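PDB 2DVA: galactose-binding lectin from Arachis hypogaea, which binds D-galactose and its glycosides as a homotetrameric legume lectin whose subunits each carry calcium and manganese ions. Local coordinates for residues A[49-54]-A[199-204]. Residues are numbered along the deposited sequence; the frame is centred on the assembly and turned at random.
Sequences AMPVRI and PERVKF
Glu200 O takes two donors from the adjacent strand end, 49-54: Ile54 N at 2.9 Å, in a bond bent to 131° at the hydrogen, and a weaker CA-H...O contact from Arg53 CA. This doubly approached carbonyl lies where strand 43-53 ends beside the start of 201-209, neighbours in the seven-stranded antiparallel sheet of the legume lectin sandwich. The ladder contains one hydrogen-bonded antiparallel pair, Val52 with Val202, in which Val52 N reaches Val202 O at 2.6 Å and Val202 N returns to Val52 O at 2.8 Å; Arg53 and Arg201 follow as a non-hydrogen-bonded pair. The two faces differ sharply in character. Val52 and Val202 point into the sandwich, where Phe204 presents the edge of its ring: CE1 lies 3.8 Å from Val52 CB, and Ile54 CG2 approaches the same rim near CZ. The ring also meets Phe65 edge-to-face and touches Phe225 and Trp223, and Ser227 of strand 217-229 in the facing sheet touches Val52. Ile54 sets CG1 between its backbone N and carbonyl carbon (chi1 52°), so that the Ile54 and Val202 side chains cross at about a right angle, with Ile54 CD1 a tight 3.5 Å from Val202 CG1. The other face belongs to Arg53 and Arg201. The bent Arg201 lays one face of its guanidinium on Pro51, while NH2 forms a salt bridge with Glu92; Pro16 of the second subunit packs against both Pro51 and Arg201. Lys203 extends past Pro51 to give its NZ to Asn19. The charged ends of Arg53 and Glu200 do not touch: Arg53 NH1 forms a salt bridge with Glu2, Glu200 OE1 a hydrogen bond with Ser57 OG, and one water joins them by accepting from Arg53 NE at 3.0 Å and donating to Glu200 OE1 at 2.9 Å.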
ATOM      1  N   ALA A  49      19.033   0.425  -1.469  1.00 30.47           N
ATOM      2  CA  ALA A  49      19.865   1.602  -1.220  1.00 33.28           C
ATOM      3  C   ALA A  49      19.711   2.303   0.128  1.00 34.74           C
ATOM      4  O   ALA A  49      20.703   2.708   0.726  1.00 35.49           O
ATOM      5  CB  ALA A  49      19.669   2.614  -2.348  1.00 32.99           C
ATOM      6  N   MET A  50      18.478   2.453   0.597  1.00 35.58           N
ATOM      7  CA  MET A  50      18.215   3.137   1.863  1.00 38.07           C
ATOM      8  C   MET A  50      18.582   2.323   3.102  1.00 37.44           C
ATOM      9  O   MET A  50      18.226   1.149   3.221  1.00 36.16           O
ATOM     10  CB  MET A  50      16.734   3.522   1.957  1.00 40.58           C
ATOM     11  CG  MET A  50      16.329   4.178   3.279  1.00 48.56           C
ATOM     12  SD  MET A  50      14.598   3.826   3.801  1.00 56.71           S
ATOM     13  CE  MET A  50      13.677   4.817   2.605  1.00 56.11           C
ATOM     14  N   PRO A  51      19.323   2.930   4.037  1.00 35.81           N
ATOM     15  CA  PRO A  51      19.659   2.159   5.232  1.00 35.38           C
ATOM     16  C   PRO A  51      18.397   2.068   6.087  1.00 34.75           C
ATOM     17  O   PRO A  51      17.611   3.018   6.144  1.00 34.10           O
ATOM     18  CB  PRO A  51      20.766   2.989   5.882  1.00 35.47           C
ATOM     19  CG  PRO A  51      20.462   4.379   5.440  1.00 36.44           C
ATOM     20  CD  PRO A  51      20.082   4.192   3.991  1.00 36.91           C
ATOM     21  N   VAL A  52      18.189   0.921   6.725  1.00 32.96           N
ATOM     22  CA  VAL A  52      17.012   0.729   7.559  1.00 30.82           C
ATOM     23  C   VAL A  52      17.387   0.702   9.034  1.00 32.50           C
ATOM     24  O   VAL A  52      18.300  -0.008   9.452  1.00 32.32           O
ATOM     25  CB  VAL A  52      16.273  -0.576   7.198  1.00 30.52           C
ATOM     26  CG1 VAL A  52      15.004  -0.702   8.026  1.00 27.41           C
ATOM     27  CG2 VAL A  52      15.932  -0.585   5.714  1.00 29.87           C
ATOM     28  N   ARG A  53      16.674   1.500   9.815  1.00 31.93           N
ATOM     29  CA  ARG A  53      16.895   1.595  11.247  1.00 33.61           C
ATOM     30  C   ARG A  53      16.078   0.486  11.898  1.00 32.49           C
ATOM     31  O   ARG A  53      14.892   0.668  12.159  1.00 33.46           O
ATOM     32  CB  ARG A  53      16.417   2.967  11.714  1.00 34.83           C
ATOM     33  CG  ARG A  53      16.477   3.226  13.198  1.00 37.94           C
ATOM     34  CD  ARG A  53      15.617   4.437  13.472  1.00 41.35           C
ATOM     35  NE  ARG A  53      15.812   5.001  14.795  1.00 45.78           N
ATOM     36  CZ  ARG A  53      15.173   6.081  15.224  1.00 48.87           C
ATOM     37  NH1 ARG A  53      14.309   6.691  14.422  1.00 49.55           N
ATOM     38  NH2 ARG A  53      15.398   6.554  16.444  1.00 52.20           N
ATOM     39  N   ILE A  54      16.709  -0.658  12.157  1.00 32.24           N
ATOM     40  CA  ILE A  54      16.003  -1.791  12.747  1.00 31.21           C
ATOM     41  C   ILE A  54      15.785  -1.724  14.255  1.00 32.10           C
ATOM     42  O   ILE A  54      14.933  -2.432  14.787  1.00 29.92           O
ATOM     43  CB  ILE A  54      16.687  -3.136  12.387  1.00 31.30           C
ATOM     44  CG1 ILE A  54      18.179  -3.075  12.714  1.00 30.80           C
ATOM     45  CG2 ILE A  54      16.447  -3.451  10.920  1.00 30.51           C
ATOM     46  CD1 ILE A  54      18.936  -4.353  12.394  1.00 31.64           C
ATOM     47  N   PRO A 199      24.045  -3.442  13.981  1.00 33.06           N
ATOM     48  CA  PRO A 199      24.001  -2.053  14.443  1.00 33.86           C
ATOM     49  C   PRO A 199      22.579  -1.525  14.219  1.00 34.34           C
ATOM     50  O   PRO A 199      21.742  -2.217  13.624  1.00 32.23           O
ATOM     51  CB  PRO A 199      25.043  -1.367  13.560  1.00 31.95           C
ATOM     52  CG  PRO A 199      24.954  -2.139  12.284  1.00 31.93           C
ATOM     53  CD  PRO A 199      24.878  -3.568  12.772  1.00 31.89           C
ATOM     54  N   GLU A 200      22.303  -0.314  14.693  1.00 32.99           N
ATOM     55  CA  GLU A 200      20.978   0.280  14.538  1.00 33.44           C
ATOM     56  C   GLU A 200      20.573   0.487  13.080  1.00 32.01           C
ATOM     57  O   GLU A 200      19.408   0.308  12.724  1.00 31.98           O
ATOM     58  CB  GLU A 200      20.920   1.612  15.281  1.00 35.49           C
ATOM     59  CG  GLU A 200      21.155   1.471  16.766  1.00 40.56           C
ATOM     60  CD  GLU A 200      21.510   2.785  17.420  1.00 42.84           C
ATOM     61  OE1 GLU A 200      20.614   3.645  17.560  1.00 42.69           O
ATOM     62  OE2 GLU A 200      22.696   2.954  17.781  1.00 46.21           O
ATOM     63  N   ARG A 201      21.522   0.877  12.237  1.00 30.89           N
ATOM     64  CA  ARG A 201      21.219   1.081  10.828  1.00 32.28           C
ATOM     65  C   ARG A 201      21.857  -0.037  10.020  1.00 30.38           C
ATOM     66  O   ARG A 201      23.043  -0.321  10.165  1.00 29.77           O
ATOM     67  CB  ARG A 201      21.737   2.441  10.352  1.00 35.59           C
ATOM     68  CG  ARG A 201      21.614   3.537  11.404  1.00 39.40           C
ATOM     69  CD  ARG A 201      21.332   4.893  10.795  1.00 39.98           C
ATOM     70  NE  ARG A 201      22.078   5.127   9.564  1.00 40.05           N
ATOM     71  CZ  ARG A 201      21.957   6.225   8.825  1.00 40.42           C
ATOM     72  NH1 ARG A 201      21.124   7.190   9.202  1.00 37.46           N
ATOM     73  NH2 ARG A 201      22.653   6.353   7.702  1.00 39.71           N
ATOM     74  N   VAL A 202      21.057  -0.669   9.166  1.00 30.07           N
ATOM     75  CA  VAL A 202      21.526  -1.778   8.345  1.00 29.61           C
ATOM     76  C   VAL A 202      20.974  -1.695   6.933  1.00 29.80           C
ATOM     77  O   VAL A 202      20.183  -0.817   6.609  1.00 30.91           O
ATOM     78  CB  VAL A 202      21.060  -3.136   8.927  1.00 29.35           C
ATOM     79  CG1 VAL A 202      21.549  -3.302  10.354  1.00 28.06           C
ATOM     80  CG2 VAL A 202      19.534  -3.216   8.880  1.00 29.08           C
ATOM     81  N   LYS A 203      21.408  -2.623   6.091  1.00 30.58           N
ATOM     82  CA  LYS A 203      20.907  -2.702   4.727  1.00 31.00           C
ATOM     83  C   LYS A 203      20.490  -4.139   4.458  1.00 30.25           C
ATOM     84  O   LYS A 203      21.115  -5.086   4.954  1.00 30.09           O
ATOM     85  CB  LYS A 203      21.963  -2.244   3.714  1.00 30.08           C
ATOM     86  CG  LYS A 203      21.920  -0.746   3.469  1.00 31.77           C
ATOM     87  CD  LYS A 203      22.850  -0.309   2.356  1.00 34.95           C
ATOM     88  CE  LYS A 203      22.869   1.210   2.264  1.00 37.04           C
ATOM     89  NZ  LYS A 203      23.798   1.715   1.217  1.00 39.33           N
ATOM     90  N   PHE A 204      19.408  -4.291   3.703  1.00 28.30           N
ATOM     91  CA  PHE A 204      18.885  -5.604   3.346  1.00 26.68           C
ATOM     92  C   PHE A 204      19.201  -5.858   1.877  1.00 27.53           C
ATOM     93  O   PHE A 204      19.223  -4.922   1.075  1.00 26.31           O
ATOM     94  CB  PHE A 204      17.367  -5.656   3.535  1.00 27.57           C
ATOM     95  CG  PHE A 204      16.918  -5.617   4.973  1.00 26.57           C
ATOM     96  CD1 PHE A 204      16.901  -4.423   5.682  1.00 25.53           C
ATOM     97  CD2 PHE A 204      16.489  -6.779   5.608  1.00 26.58           C
ATOM     98  CE1 PHE A 204      16.459  -4.385   7.013  1.00 26.48           C
ATOM     99  CE2 PHE A 204      16.045  -6.750   6.939  1.00 26.52           C
ATOM    100  CZ  PHE A 204      16.032  -5.548   7.637  1.00 24.26           C
TER
HETATM  101  O   HOH W   1      18.594   4.490  15.713  1.00 66.60           O